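Local coordinates for protein esterase LipW (Mycobacterium marinum, PDB 3QH4) that probably hydrolyses ester bonds with strict substrate selectivity, as a mycobacterial esterase of the alpha/beta hydrolase fold, at residues A56-V64 and P74-P82; H281-D291 and W297-M306. All blocks are in the same frame, centred on the assembly; numbering follows the deposited sequence.

Interaction 1. Residues A56-V64 and P74-P82; sequences AGVAVADDV and PVRIYRAAP
D62 and R76 form a non-hydrogen-bonded pair of an antiparallel hairpin, their side chains side by side on one face, and join in a bidentate salt bridge. The guanidinium is gripped side-on: R76 NE lies 2.7 Å from D62 OD1 and R76 NH2 lies 3.0 Å from D62 OD2, each on a syn lone pair, with the two planes only 4° apart. R76 leaves the backbone extended, CG anti to N (chi1 -180°), and bends at chi3 (-64°), which lays its edge along the carboxylate; NH1 forms a second salt bridge, to D102, so two carboxylates hold the group.

Backbone bonds tie the strands in the A59–R79, A61–I77 and D63–V75 pairs. Those of D63–V75 are straight, whereas A59 N to R79 O is weak. D63 OD1 accepts V64 N of the next residue at 2.7 Å, the donor lying above the carboxylate plane.

On the R76 face, V60 splits its branches: CG1 lies 3.6 Å from R76 CD, and CG2 meets Y78 CD2 obliquely at 3.8 Å. Beyond the strand, V58 CG2 meets A80 CB at 4.0 Å.

The hairpin forms one margin of the mixed sheet, strand 59-66 being outermost and 72-79 bonding on to 118-122. Helix 105-115 packs on the Y78 face, where Y78 OH is hydrogen-bonded to H105; helix 134-148 covers V75 and I77 on the other.

Interaction 2. Residues H281-D291 and W297-M306; sequences HIFPRACHGFD and WTTSQRLFAM
M306 reaches H281 and F283 with the end of its side chain. Its methyl CE makes a CH-pi contact over one face of the imidazole, 3.8 Å from the H281 ring centroid and 24° off the normal, while SD stands oblique to both rings in a Met-aromatic contact. The M306 chain runs extended through chi2 and bends at chi3 (-60°), which brings CE within reach of both the imidazole and F283 CZ.

Apolar contacts fill the middle. The F283 ring meets the helix obliquely, CE2 lying 3.6 Å from L303 CD1 and CD1 3.8 Å from T299 CG2. That same threonine methyl also touches F290 CE2, so both phenylalanine rings rest on it. L303 CD2 packs against D291 CG at 3.5 Å. F290 CB meets the edge of the W297 indole in its plane, at CZ3 (4.0 Å), and A286 CB approaches the edge at CH2.

One water links the segments, donating to P284 O and lying 2.7 Å from T299 OG1. Two other polar groups look elsewhere: D291 OD1 is hydrogen-bonded to H193 NE2, and S300 OG, 3.3 Å from D291 CA, bonds to L294 O.

Helix 298-315 thus lies against the last strand of the sheet, 278-283, and against the loop carrying H288, which bonds to D258 and S166 in what is probably the catalytic triad. L303 also touches strand 250-255, helix 17-20 flanks W297 and F290, and helix 105-115 borders F304.

Overall arrangement
Interactions 1 and 2 involve the two outermost strands of one mixed sheet, 59-66 and 278-283, their centres about 24 Å apart and their nearest atoms about 11 Å. Interaction 1 is strand on strand, partly buried, and relies on main-chain hydrogen bonds and a salt bridge. Interaction 2 is more deeply buried: a helix packs on a strand and its following loop through aromatic, aliphatic and sulfur contacts, with a water as go-between. Helix 105-115 touches both, meeting Y78 of the first and F304 of the second. Only interaction 2 contains a member of the probable triad, H288; interaction 1 builds the hairpin at the sheet's other margin.

Interaction 1. Residues A56-V64 and P74-P82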
ATOM      1  N   ALA A  56      -1.979 -12.816 -16.477  1.00 11.99           N
ATOM      2  CA  ALA A  56      -2.360 -13.341 -15.167  1.00 11.65           C
ATOM      3  C   ALA A  56      -3.574 -14.267 -15.192  1.00 12.19           C
ATOM      4  O   ALA A  56      -3.678 -15.160 -14.344  1.00 12.18           O
ATOM      5  CB  ALA A  56      -2.591 -12.201 -14.157  1.00 11.44           C
ATOM      6  N   GLY A  57      -4.481 -14.043 -16.146  1.00 11.14           N
ATOM      7  CA  GLY A  57      -5.728 -14.806 -16.185  1.00 11.05           C
ATOM      8  C   GLY A  57      -6.668 -14.481 -15.036  1.00 10.51           C
ATOM      9  O   GLY A  57      -7.526 -15.296 -14.674  1.00 11.77           O
ATOM     10  N   VAL A  58      -6.517 -13.299 -14.448  1.00  8.65           N
ATOM     11  CA  VAL A  58      -7.408 -12.838 -13.379  1.00  8.50           C
ATOM     12  C   VAL A  58      -8.410 -11.861 -14.009  1.00  8.53           C
ATOM     13  O   VAL A  58      -7.992 -10.935 -14.709  1.00  8.53           O
ATOM     14  CB  VAL A  58      -6.613 -12.103 -12.283  1.00  8.38           C
ATOM     15  CG1 VAL A  58      -7.560 -11.396 -11.271  1.00  7.99           C
ATOM     16  CG2 VAL A  58      -5.618 -13.074 -11.554  1.00  8.80           C
ATOM     17  N   ALA A  59      -9.712 -12.076 -13.805  1.00  9.19           N
ATOM     18  CA  ALA A  59     -10.711 -11.162 -14.398  1.00  8.99           C
ATOM     19  C   ALA A  59     -10.577  -9.782 -13.757  1.00  9.26           C
ATOM     20  O   ALA A  59     -10.406  -9.661 -12.540  1.00  9.65           O
ATOM     21  CB  ALA A  59     -12.102 -11.704 -14.225  1.00  9.78           C
ATOM     22  N   VAL A  60     -10.607  -8.752 -14.595  1.00  9.71           N
ATOM     23  CA  VAL A  60     -10.433  -7.366 -14.148  1.00 10.09           C
ATOM     24  C   VAL A  60     -11.566  -6.525 -14.714  1.00 10.91           C
ATOM     25  O   VAL A  60     -11.873  -6.616 -15.924  1.00 11.05           O
ATOM     26  CB  VAL A  60      -9.104  -6.772 -14.658  1.00 10.81           C
ATOM     27  CG1 VAL A  60      -9.028  -5.248 -14.347  1.00 12.54           C
ATOM     28  CG2 VAL A  60      -7.891  -7.526 -14.067  1.00  9.05           C
ATOM     29  N   ALA A  61     -12.165  -5.679 -13.873  1.00  9.98           N
ATOM     30  CA  ALA A  61     -13.205  -4.745 -14.331  1.00 11.66           C
ATOM     31  C   ALA A  61     -13.061  -3.411 -13.606  1.00 11.55           C
ATOM     32  O   ALA A  61     -12.926  -3.402 -12.397  1.00 12.43           O
ATOM     33  CB  ALA A  61     -14.602  -5.330 -14.081  1.00 12.03           C
ATOM     34  N   ASP A  62     -13.077  -2.301 -14.345  1.00 11.46           N
ATOM     35  CA  ASP A  62     -13.069  -0.971 -13.727  1.00 12.85           C
ATOM     36  C   ASP A  62     -14.492  -0.556 -13.458  1.00 13.10           C
ATOM     37  O   ASP A  62     -15.362  -0.751 -14.321  1.00 13.45           O
ATOM     38  CB  ASP A  62     -12.376   0.076 -14.613  1.00 12.68           C
ATOM     39  CG  ASP A  62     -10.879  -0.074 -14.598  1.00 16.42           C
ATOM     40  OD1 ASP A  62     -10.445  -1.037 -13.975  1.00 15.91           O
ATOM     41  OD2 ASP A  62     -10.138   0.732 -15.216  1.00 19.63           O
ATOM     42  N   ASP A  63     -14.709   0.030 -12.281  1.00 12.83           N
ATOM     43  CA  ASP A  63     -16.028   0.509 -11.848  1.00 14.96           C
ATOM     44  C   ASP A  63     -15.871   1.825 -11.067  1.00 15.28           C
ATOM     45  O   ASP A  63     -14.772   2.379 -10.988  1.00 13.75           O
ATOM     46  CB  ASP A  63     -16.721  -0.534 -10.988  1.00 15.01           C
ATOM     47  CG  ASP A  63     -18.254  -0.423 -11.016  1.00 17.37           C
ATOM     48  OD1 ASP A  63     -18.813   0.596 -11.488  1.00 18.96           O
ATOM     49  OD2 ASP A  63     -18.885  -1.368 -10.518  1.00 21.80           O
ATOM     50  N   VAL A  64     -16.983   2.341 -10.547  1.00 15.94           N
ATOM     51  CA  VAL A  64     -16.980   3.589  -9.793  1.00 17.32           C
ATOM     52  C   VAL A  64     -17.908   3.441  -8.589  1.00 18.03           C
ATOM     53  O   VAL A  64     -18.958   2.780  -8.674  1.00 18.81           O
ATOM     54  CB  VAL A  64     -17.452   4.792 -10.648  1.00 17.84           C
ATOM     55  CG1 VAL A  64     -16.506   5.038 -11.832  1.00 20.14           C
ATOM     56  CG2 VAL A  64     -18.869   4.561 -11.159  1.00 20.29           C
ATOM     57  N   PRO A  74     -13.247   5.979  -8.405  1.00 11.88           N
ATOM     58  CA  PRO A  74     -13.042   4.824  -9.302  1.00 10.67           C
ATOM     59  C   PRO A  74     -12.384   3.673  -8.552  1.00  9.54           C
ATOM     60  O   PRO A  74     -11.644   3.894  -7.586  1.00  7.71           O
ATOM     61  CB  PRO A  74     -12.086   5.340 -10.372  1.00 11.28           C
ATOM     62  CG  PRO A  74     -12.207   6.862 -10.292  1.00 12.73           C
ATOM     63  CD  PRO A  74     -12.444   7.138  -8.817  1.00 11.79           C
ATOM     64  N   VAL A  75     -12.718   2.467  -8.980  1.00  8.04           N
ATOM     65  CA  VAL A  75     -12.141   1.254  -8.420  1.00  7.40           C
ATOM     66  C   VAL A  75     -11.774   0.314  -9.552  1.00  7.72           C
ATOM     67  O   VAL A  75     -12.324   0.401 -10.664  1.00  8.68           O
ATOM     68  CB  VAL A  75     -13.084   0.537  -7.411  1.00  6.85           C
ATOM     69  CG1 VAL A  75     -13.271   1.379  -6.119  1.00  6.89           C
ATOM     70  CG2 VAL A  75     -14.441   0.179  -8.065  1.00  6.30           C
ATOM     71  N   ARG A  76     -10.818  -0.565  -9.278  1.00  7.39           N
ATOM     72  CA  ARG A  76     -10.540  -1.682 -10.180  1.00  7.31           C
ATOM     73  C   ARG A  76     -10.791  -2.967  -9.411  1.00  8.14           C
ATOM     74  O   ARG A  76     -10.261  -3.165  -8.320  1.00  7.22           O
ATOM     75  CB  ARG A  76      -9.106  -1.632 -10.715  1.00  7.32           C
ATOM     76  CG  ARG A  76      -8.795  -2.804 -11.684  1.00  6.61           C
ATOM     77  CD  ARG A  76      -7.576  -2.504 -12.545  1.00  7.43           C
ATOM     78  NE  ARG A  76      -7.806  -1.360 -13.436  1.00  8.59           N
ATOM     79  CZ  ARG A  76      -6.847  -0.677 -14.050  1.00  9.78           C
ATOM     80  NH1 ARG A  76      -5.556  -0.991 -13.881  1.00  8.94           N
ATOM     81  NH2 ARG A  76      -7.191   0.340 -14.856  1.00 13.86           N
ATOM     82  N   ILE A  77     -11.602  -3.840  -9.991  1.00  8.06           N
ATOM     83  CA  ILE A  77     -11.970  -5.062  -9.294  1.00  8.25           C
ATOM     84  C   ILE A  77     -11.297  -6.250  -9.971  1.00  8.43           C
ATOM     85  O   ILE A  77     -11.463  -6.459 -11.185  1.00  8.30           O
ATOM     86  CB  ILE A  77     -13.500  -5.244  -9.236  1.00  9.01           C
ATOM     87  CG1 ILE A  77     -14.159  -3.981  -8.668  1.00 10.33           C
ATOM     88  CG2 ILE A  77     -13.874  -6.462  -8.357  1.00  9.09           C
ATOM     89  CD1 ILE A  77     -15.682  -3.977  -8.779  1.00 15.90           C
ATOM     90  N   TYR A  78     -10.573  -7.025  -9.162  1.00  8.51           N
ATOM     91  CA  TYR A  78      -9.852  -8.212  -9.625  1.00  8.61           C
ATOM     92  C   TYR A  78     -10.552  -9.422  -9.055  1.00  9.59           C
ATOM     93  O   TYR A  78     -10.843  -9.451  -7.863  1.00  9.82           O
ATOM     94  CB  TYR A  78      -8.401  -8.173  -9.110  1.00  7.89           C
ATOM     95  CG  TYR A  78      -7.611  -6.950  -9.508  1.00  7.80           C
ATOM     96  CD1 TYR A  78      -7.799  -5.727  -8.852  1.00  6.91           C
ATOM     97  CD2 TYR A  78      -6.644  -7.027 -10.507  1.00  7.12           C
ATOM     98  CE1 TYR A  78      -7.056  -4.618  -9.200  1.00  6.68           C
ATOM     99  CE2 TYR A  78      -5.886  -5.935 -10.867  1.00  7.30           C
ATOM    100  CZ  TYR A  78      -6.101  -4.730 -10.205  1.00  5.85           C
ATOM    101  OH  TYR A  78      -5.352  -3.659 -10.554  1.00  5.66           O
ATOM    102  N   ARG A  79     -10.889 -10.413  -9.895  1.00 10.22           N
ATOM    103  CA  ARG A  79     -11.571 -11.587  -9.365  1.00 11.40           C
ATOM    104  C   ARG A  79     -10.804 -12.853  -9.788  1.00 12.76           C
ATOM    105  O   ARG A  79     -10.637 -13.135 -10.992  1.00 13.84           O
ATOM    106  CB  ARG A  79     -13.043 -11.638  -9.791  1.00 11.70           C
ATOM    107  CG  ARG A  79     -13.903 -10.452  -9.286  1.00 11.57           C
ATOM    108  CD  ARG A  79     -15.296 -10.575  -9.832  1.00 12.78           C
ATOM    109  NE  ARG A  79     -16.280  -9.725  -9.175  1.00 14.24           N
ATOM    110  CZ  ARG A  79     -16.655  -8.531  -9.627  1.00 15.40           C
ATOM    111  NH1 ARG A  79     -16.097  -8.021 -10.726  1.00 15.14           N
ATOM    112  NH2 ARG A  79     -17.582  -7.832  -8.968  1.00 15.41           N
ATOM    113  N   ALA A  80     -10.336 -13.608  -8.803  1.00 12.13           N
ATOM    114  CA  ALA A  80      -9.629 -14.865  -9.052  1.00 14.39           C
ATOM    115  C   ALA A  80     -10.155 -16.006  -8.174  1.00 16.16           C
ATOM    116  O   ALA A  80      -9.382 -16.908  -7.739  1.00 18.05           O
ATOM    117  CB  ALA A  80      -8.146 -14.685  -8.853  1.00 13.39           C
ATOM    118  N   ALA A  81     -11.443 -15.936  -7.863  1.00 16.23           N
ATOM    119  CA  ALA A  81     -12.113 -16.998  -7.116  1.00 16.95           C
ATOM    120  C   ALA A  81     -13.595 -16.955  -7.428  1.00 17.97           C
ATOM    121  O   ALA A  81     -14.120 -15.889  -7.768  1.00 17.97           O
ATOM    122  CB  ALA A  81     -11.884 -16.827  -5.611  1.00 15.77           C
ATOM    123  N   PRO A  82     -14.281 -18.108  -7.331  1.00 19.32           N
ATOM    124  CA  PRO A  82     -15.732 -18.116  -7.575  1.00 20.36           C
ATOM    125  C   PRO A  82     -16.509 -17.354  -6.503  1.00 20.31           C
ATOM    126  O   PRO A  82     -16.021 -17.192  -5.360  1.00 18.98           O
ATOM    127  CB  PRO A  82     -16.101 -19.613  -7.525  1.00 20.80           C
ATOM    128  CG  PRO A  82     -14.805 -20.342  -7.757  1.00 20.92           C
ATOM    129  CD  PRO A  82     -13.739 -19.469  -7.131  1.00 19.78           C
TER

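Interaction 2. Residues H281-D291 and W297-M306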
ATOM      1  N   HIS A 281       8.221  -9.632   7.975  1.00  3.45           N
ATOM      2  CA  HIS A 281       9.427  -9.958   7.207  1.00  2.94           C
ATOM      3  C   HIS A 281      10.218  -8.736   6.782  1.00  3.71           C
ATOM      4  O   HIS A 281       9.634  -7.773   6.243  1.00  3.06           O
ATOM      5  CB  HIS A 281       9.116 -10.737   5.927  1.00  3.73           C
ATOM      6  CG  HIS A 281      10.307 -11.468   5.404  1.00  3.08           C
ATOM      7  ND1 HIS A 281      10.612 -12.748   5.798  1.00  3.97           N
ATOM      8  CD2 HIS A 281      11.280 -11.092   4.543  1.00  3.31           C
ATOM      9  CE1 HIS A 281      11.721 -13.137   5.207  1.00  4.11           C
ATOM     10  NE2 HIS A 281      12.149 -12.152   4.437  1.00  3.78           N
ATOM     11  N   ILE A 282      11.531  -8.798   7.005  1.00  3.44           N
ATOM     12  CA  ILE A 282      12.440  -7.784   6.465  1.00  2.97           C
ATOM     13  C   ILE A 282      13.246  -8.493   5.372  1.00  3.32           C
ATOM     14  O   ILE A 282      13.918  -9.487   5.629  1.00  3.40           O
ATOM     15  CB  ILE A 282      13.409  -7.216   7.546  1.00  3.65           C
ATOM     16  CG1 ILE A 282      12.625  -6.510   8.665  1.00  3.25           C
ATOM     17  CG2 ILE A 282      14.429  -6.222   6.895  1.00  4.06           C
ATOM     18  CD1 ILE A 282      11.742  -5.309   8.140  1.00  6.62           C
ATOM     19  N   PHE A 283      13.184  -7.950   4.155  1.00  2.97           N
ATOM     20  CA  PHE A 283      13.875  -8.545   3.010  1.00  4.56           C
ATOM     21  C   PHE A 283      15.235  -7.897   2.844  1.00  4.82           C
ATOM     22  O   PHE A 283      15.332  -6.665   2.782  1.00  5.23           O
ATOM     23  CB  PHE A 283      13.048  -8.316   1.731  1.00  4.37           C
ATOM     24  CG  PHE A 283      11.791  -9.127   1.698  1.00  2.95           C
ATOM     25  CD1 PHE A 283      11.823 -10.446   1.187  1.00  5.04           C
ATOM     26  CD2 PHE A 283      10.596  -8.599   2.154  1.00  4.33           C
ATOM     27  CE1 PHE A 283      10.645 -11.215   1.138  1.00  5.58           C
ATOM     28  CE2 PHE A 283       9.402  -9.383   2.145  1.00  5.90           C
ATOM     29  CZ  PHE A 283       9.456 -10.692   1.624  1.00  4.83           C
ATOM     30  N   PRO A 284      16.286  -8.721   2.772  1.00  5.16           N
ATOM     31  CA  PRO A 284      17.684  -8.219   2.719  1.00  4.93           C
ATOM     32  C   PRO A 284      18.002  -7.612   1.334  1.00  5.45           C
ATOM     33  O   PRO A 284      17.397  -8.014   0.335  1.00  5.10           O
ATOM     34  CB  PRO A 284      18.508  -9.498   2.983  1.00  5.63           C
ATOM     35  CG  PRO A 284      17.675 -10.618   2.386  1.00  6.03           C
ATOM     36  CD  PRO A 284      16.211 -10.190   2.647  1.00  6.07           C
ATOM     37  N   ARG A 285      18.915  -6.643   1.302  1.00  5.63           N
ATOM     38  CA  ARG A 285      19.492  -6.100   0.052  1.00  6.11           C
ATOM     39  C   ARG A 285      18.435  -5.508  -0.907  1.00  5.73           C
ATOM     40  O   ARG A 285      18.606  -5.511  -2.121  1.00  5.20           O
ATOM     41  CB  ARG A 285      20.363  -7.156  -0.637  1.00  7.19           C
ATOM     42  CG  ARG A 285      21.324  -7.867   0.300  1.00  9.37           C
ATOM     43  CD  ARG A 285      22.233  -8.833  -0.466  1.00 13.78           C
ATOM     44  NE  ARG A 285      23.291  -8.133  -1.175  1.00 18.63           N
ATOM     45  CZ  ARG A 285      23.967  -8.627  -2.218  1.00 20.47           C
ATOM     46  NH1 ARG A 285      23.668  -9.820  -2.741  1.00 20.58           N
ATOM     47  NH2 ARG A 285      24.941  -7.909  -2.751  1.00 19.63           N
ATOM     48  N   ALA A 286      17.358  -4.968  -0.327  1.00  4.95           N
ATOM     49  CA  ALA A 286      16.225  -4.447  -1.065  1.00  5.21           C
ATOM     50  C   ALA A 286      15.841  -3.038  -0.576  1.00  6.25           C
ATOM     51  O   ALA A 286      15.745  -2.797   0.620  1.00  6.22           O
ATOM     52  CB  ALA A 286      15.004  -5.412  -0.922  1.00  4.86           C
ATOM     53  N   CYS A 287      15.600  -2.138  -1.529  1.00  6.33           N
ATOM     54  CA  CYS A 287      15.163  -0.753  -1.265  1.00  5.73           C
ATOM     55  C   CYS A 287      13.665  -0.630  -1.352  1.00  5.25           C
ATOM     56  O   CYS A 287      12.979  -1.572  -1.782  1.00  5.17           O
ATOM     57  CB  CYS A 287      15.831   0.196  -2.290  1.00  6.25           C
ATOM     58  SG  CYS A 287      15.316  -0.103  -4.012  1.00  7.67           S
ATOM     59  N   HIS A 288      13.113   0.510  -0.924  1.00  4.95           N
ATOM     60  CA  HIS A 288      11.678   0.725  -1.107  1.00  4.89           C
ATOM     61  C   HIS A 288      11.272   0.535  -2.566  1.00  5.32           C
ATOM     62  O   HIS A 288      11.947   1.021  -3.482  1.00  5.98           O
ATOM     63  CB  HIS A 288      11.321   2.151  -0.698  1.00  6.39           C
ATOM     64  CG  HIS A 288       9.871   2.331  -0.395  1.00  6.37           C
ATOM     65  ND1 HIS A 288       9.307   1.871   0.770  1.00  7.56           N
ATOM     66  CD2 HIS A 288       8.876   2.946  -1.083  1.00 10.22           C
ATOM     67  CE1 HIS A 288       8.021   2.190   0.798  1.00  9.09           C
ATOM     68  NE2 HIS A 288       7.739   2.860  -0.310  1.00  9.72           N
ATOM     69  N   GLY A 289      10.181  -0.176  -2.775  1.00  4.97           N
ATOM     70  CA  GLY A 289       9.608  -0.334  -4.100  1.00  5.08           C
ATOM     71  C   GLY A 289      10.269  -1.471  -4.860  1.00  5.68           C
ATOM     72  O   GLY A 289      10.069  -1.567  -6.070  1.00  5.93           O
ATOM     73  N   PHE A 290      11.033  -2.338  -4.165  1.00  5.21           N
ATOM     74  CA  PHE A 290      11.785  -3.419  -4.854  1.00  5.57           C
ATOM     75  C   PHE A 290      10.918  -4.301  -5.751  1.00  6.22           C
ATOM     76  O   PHE A 290      11.341  -4.662  -6.853  1.00  7.26           O
ATOM     77  CB  PHE A 290      12.619  -4.274  -3.877  1.00  4.98           C
ATOM     78  CG  PHE A 290      11.795  -5.103  -2.894  1.00  4.74           C
ATOM     79  CD1 PHE A 290      11.453  -4.560  -1.645  1.00  4.82           C
ATOM     80  CD2 PHE A 290      11.401  -6.423  -3.211  1.00  3.13           C
ATOM     81  CE1 PHE A 290      10.740  -5.316  -0.713  1.00  4.83           C
ATOM     82  CE2 PHE A 290      10.683  -7.182  -2.305  1.00  3.03           C
ATOM     83  CZ  PHE A 290      10.339  -6.624  -1.049  1.00  4.85           C
ATOM     84  N   ASP A 291       9.705  -4.606  -5.300  1.00  5.65           N
ATOM     85  CA  ASP A 291       8.844  -5.517  -6.048  1.00  5.49           C
ATOM     86  C   ASP A 291       8.199  -4.842  -7.254  1.00  6.16           C
ATOM     87  O   ASP A 291       7.771  -5.550  -8.178  1.00  6.99           O
ATOM     88  CB  ASP A 291       7.777  -6.148  -5.157  1.00  5.24           C
ATOM     89  CG  ASP A 291       6.903  -5.099  -4.497  1.00  6.68           C
ATOM     90  OD1 ASP A 291       7.451  -4.257  -3.756  1.00  7.16           O
ATOM     91  OD2 ASP A 291       5.681  -5.082  -4.766  1.00  7.09           O
ATOM     92  N   TRP A 297      12.135 -10.671  -9.960  1.00  7.55           N
ATOM     93  CA  TRP A 297      13.259 -11.034  -9.147  1.00  7.07           C
ATOM     94  C   TRP A 297      12.819 -12.055  -8.105  1.00  7.00           C
ATOM     95  O   TRP A 297      11.718 -11.985  -7.600  1.00  5.85           O
ATOM     96  CB  TRP A 297      13.765  -9.752  -8.478  1.00  6.95           C
ATOM     97  CG  TRP A 297      14.940  -9.865  -7.530  1.00  5.86           C
ATOM     98  CD1 TRP A 297      16.022 -10.704  -7.632  1.00  6.32           C
ATOM     99  CD2 TRP A 297      15.190  -9.014  -6.419  1.00  5.98           C
ATOM    100  NE1 TRP A 297      16.883 -10.477  -6.583  1.00  6.56           N
ATOM    101  CE2 TRP A 297      16.403  -9.435  -5.835  1.00  6.15           C
ATOM    102  CE3 TRP A 297      14.459  -7.968  -5.805  1.00  7.26           C
ATOM    103  CZ2 TRP A 297      16.931  -8.842  -4.682  1.00  7.99           C
ATOM    104  CZ3 TRP A 297      14.978  -7.375  -4.672  1.00  6.34           C
ATOM    105  CH2 TRP A 297      16.217  -7.825  -4.111  1.00  5.21           C
ATOM    106  N   THR A 298      13.682 -13.018  -7.805  1.00  6.98           N
ATOM    107  CA  THR A 298      13.337 -14.048  -6.806  1.00  7.59           C
ATOM    108  C   THR A 298      12.837 -13.404  -5.494  1.00  7.01           C
ATOM    109  O   THR A 298      11.913 -13.897  -4.876  1.00  6.70           O
ATOM    110  CB  THR A 298      14.519 -15.000  -6.519  1.00  8.95           C
ATOM    111  OG1 THR A 298      15.735 -14.244  -6.402  1.00 11.85           O
ATOM    112  CG2 THR A 298      14.666 -15.991  -7.655  1.00 10.15           C
ATOM    113  N   THR A 299      13.444 -12.300  -5.075  1.00  6.02           N
ATOM    114  CA  THR A 299      13.023 -11.665  -3.823  1.00  6.25           C
ATOM    115  C   THR A 299      11.607 -11.092  -3.897  1.00  5.72           C
ATOM    116  O   THR A 299      10.814 -11.258  -2.955  1.00  5.54           O
ATOM    117  CB  THR A 299      14.054 -10.601  -3.355  1.00  5.62           C
ATOM    118  OG1 THR A 299      15.285 -11.264  -3.046  1.00  7.40           O
ATOM    119  CG2 THR A 299      13.571  -9.871  -2.119  1.00  7.29           C
ATOM    120  N   SER A 300      11.301 -10.436  -5.020  1.00  5.31           N
ATOM    121  CA  SER A 300       9.955  -9.944  -5.285  1.00  4.72           C
ATOM    122  C   SER A 300       8.967 -11.089  -5.342  1.00  4.50           C
ATOM    123  O   SER A 300       7.862 -11.000  -4.807  1.00  4.17           O
ATOM    124  CB  SER A 300       9.921  -9.138  -6.589  1.00  5.17           C
ATOM    125  OG  SER A 300      10.890  -8.083  -6.490  1.00  6.43           O
ATOM    126  N   GLN A 301       9.368 -12.186  -5.988  1.00  4.79           N
ATOM    127  CA  GLN A 301       8.484 -13.347  -6.045  1.00  5.54           C
ATOM    128  C   GLN A 301       8.235 -13.958  -4.685  1.00  5.08           C
ATOM    129  O   GLN A 301       7.110 -14.385  -4.393  1.00  5.64           O
ATOM    130  CB  GLN A 301       9.023 -14.392  -7.035  1.00  5.07           C
ATOM    131  CG  GLN A 301       8.968 -13.899  -8.493  1.00  6.98           C
ATOM    132  CD  GLN A 301       7.528 -13.942  -9.059  1.00  6.68           C
ATOM    133  OE1 GLN A 301       6.865 -14.992  -9.011  1.00  8.01           O
ATOM    134  NE2 GLN A 301       7.052 -12.811  -9.580  1.00  7.23           N
ATOM    135  N   ARG A 302       9.272 -14.009  -3.851  1.00  5.78           N
ATOM    136  CA  ARG A 302       9.085 -14.496  -2.475  1.00  5.79           C
ATOM    137  C   ARG A 302       8.124 -13.593  -1.695  1.00  5.03           C
ATOM    138  O   ARG A 302       7.337 -14.087  -0.890  1.00  4.95           O
ATOM    139  CB  ARG A 302      10.431 -14.624  -1.751  1.00  6.06           C
ATOM    140  CG  ARG A 302      11.235 -15.869  -2.190  1.00  9.34           C
ATOM    141  CD  ARG A 302      12.412 -16.127  -1.216  1.00 14.01           C
ATOM    142  NE  ARG A 302      13.496 -15.179  -1.436  1.00 22.02           N
ATOM    143  CZ  ARG A 302      14.542 -15.415  -2.233  1.00 24.70           C
ATOM    144  NH1 ARG A 302      15.472 -14.481  -2.403  1.00 26.84           N
ATOM    145  NH2 ARG A 302      14.643 -16.577  -2.880  1.00 23.87           N
ATOM    146  N   LEU A 303       8.207 -12.275  -1.915  1.00  4.04           N
ATOM    147  CA  LEU A 303       7.221 -11.356  -1.324  1.00  3.85           C
ATOM    148  C   LEU A 303       5.793 -11.729  -1.754  1.00  4.84           C
ATOM    149  O   LEU A 303       4.922 -11.906  -0.897  1.00  4.42           O
ATOM    150  CB  LEU A 303       7.539  -9.874  -1.708  1.00  3.37           C
ATOM    151  CG  LEU A 303       6.382  -8.944  -1.262  1.00  4.60           C
ATOM    152  CD1 LEU A 303       6.401  -8.713   0.230  1.00  4.35           C
ATOM    153  CD2 LEU A 303       6.480  -7.608  -2.037  1.00  4.16           C
ATOM    154  N   PHE A 304       5.561 -11.833  -3.068  1.00  4.73           N
ATOM    155  CA  PHE A 304       4.225 -12.165  -3.593  1.00  4.70           C
ATOM    156  C   PHE A 304       3.720 -13.498  -3.008  1.00  5.26           C
ATOM    157  O   PHE A 304       2.561 -13.626  -2.656  1.00  4.76           O
ATOM    158  CB  PHE A 304       4.208 -12.212  -5.121  1.00  5.63           C
ATOM    159  CG  PHE A 304       4.564 -10.885  -5.804  1.00  5.94           C
ATOM    160  CD1 PHE A 304       4.181  -9.651  -5.261  1.00  4.77           C
ATOM    161  CD2 PHE A 304       5.257 -10.892  -7.009  1.00  5.71           C
ATOM    162  CE1 PHE A 304       4.523  -8.447  -5.916  1.00  4.65           C
ATOM    163  CE2 PHE A 304       5.598  -9.709  -7.672  1.00  4.49           C
ATOM    164  CZ  PHE A 304       5.204  -8.476  -7.137  1.00  5.28           C
ATOM    165  N   ALA A 305       4.606 -14.483  -2.913  1.00  5.23           N
ATOM    166  CA  ALA A 305       4.203 -15.815  -2.458  1.00  4.43           C
ATOM    167  C   ALA A 305       3.816 -15.715  -0.990  1.00  5.44           C
ATOM    168  O   ALA A 305       2.827 -16.338  -0.567  1.00  6.15           O
ATOM    169  CB  ALA A 305       5.327 -16.811  -2.676  1.00  5.30           C
ATOM    170  N   MET A 306       4.586 -14.918  -0.231  1.00  5.27           N
ATOM    171  CA  MET A 306       4.368 -14.754   1.198  1.00  5.09           C
ATOM    172  C   MET A 306       3.026 -14.074   1.459  1.00  5.64           C
ATOM    173  O   MET A 306       2.261 -14.472   2.352  1.00  6.33           O
ATOM    174  CB  MET A 306       5.520 -13.943   1.808  1.00  4.28           C
ATOM    175  CG  MET A 306       5.426 -13.767   3.300  1.00  6.60           C
ATOM    176  SD  MET A 306       6.780 -12.751   3.923  1.00  6.41           S
ATOM    177  CE  MET A 306       8.179 -13.750   3.407  1.00  7.64           C
TER
HETATM  178  O   HOH W   1      17.122 -10.176  -1.440  1.00 11.95           O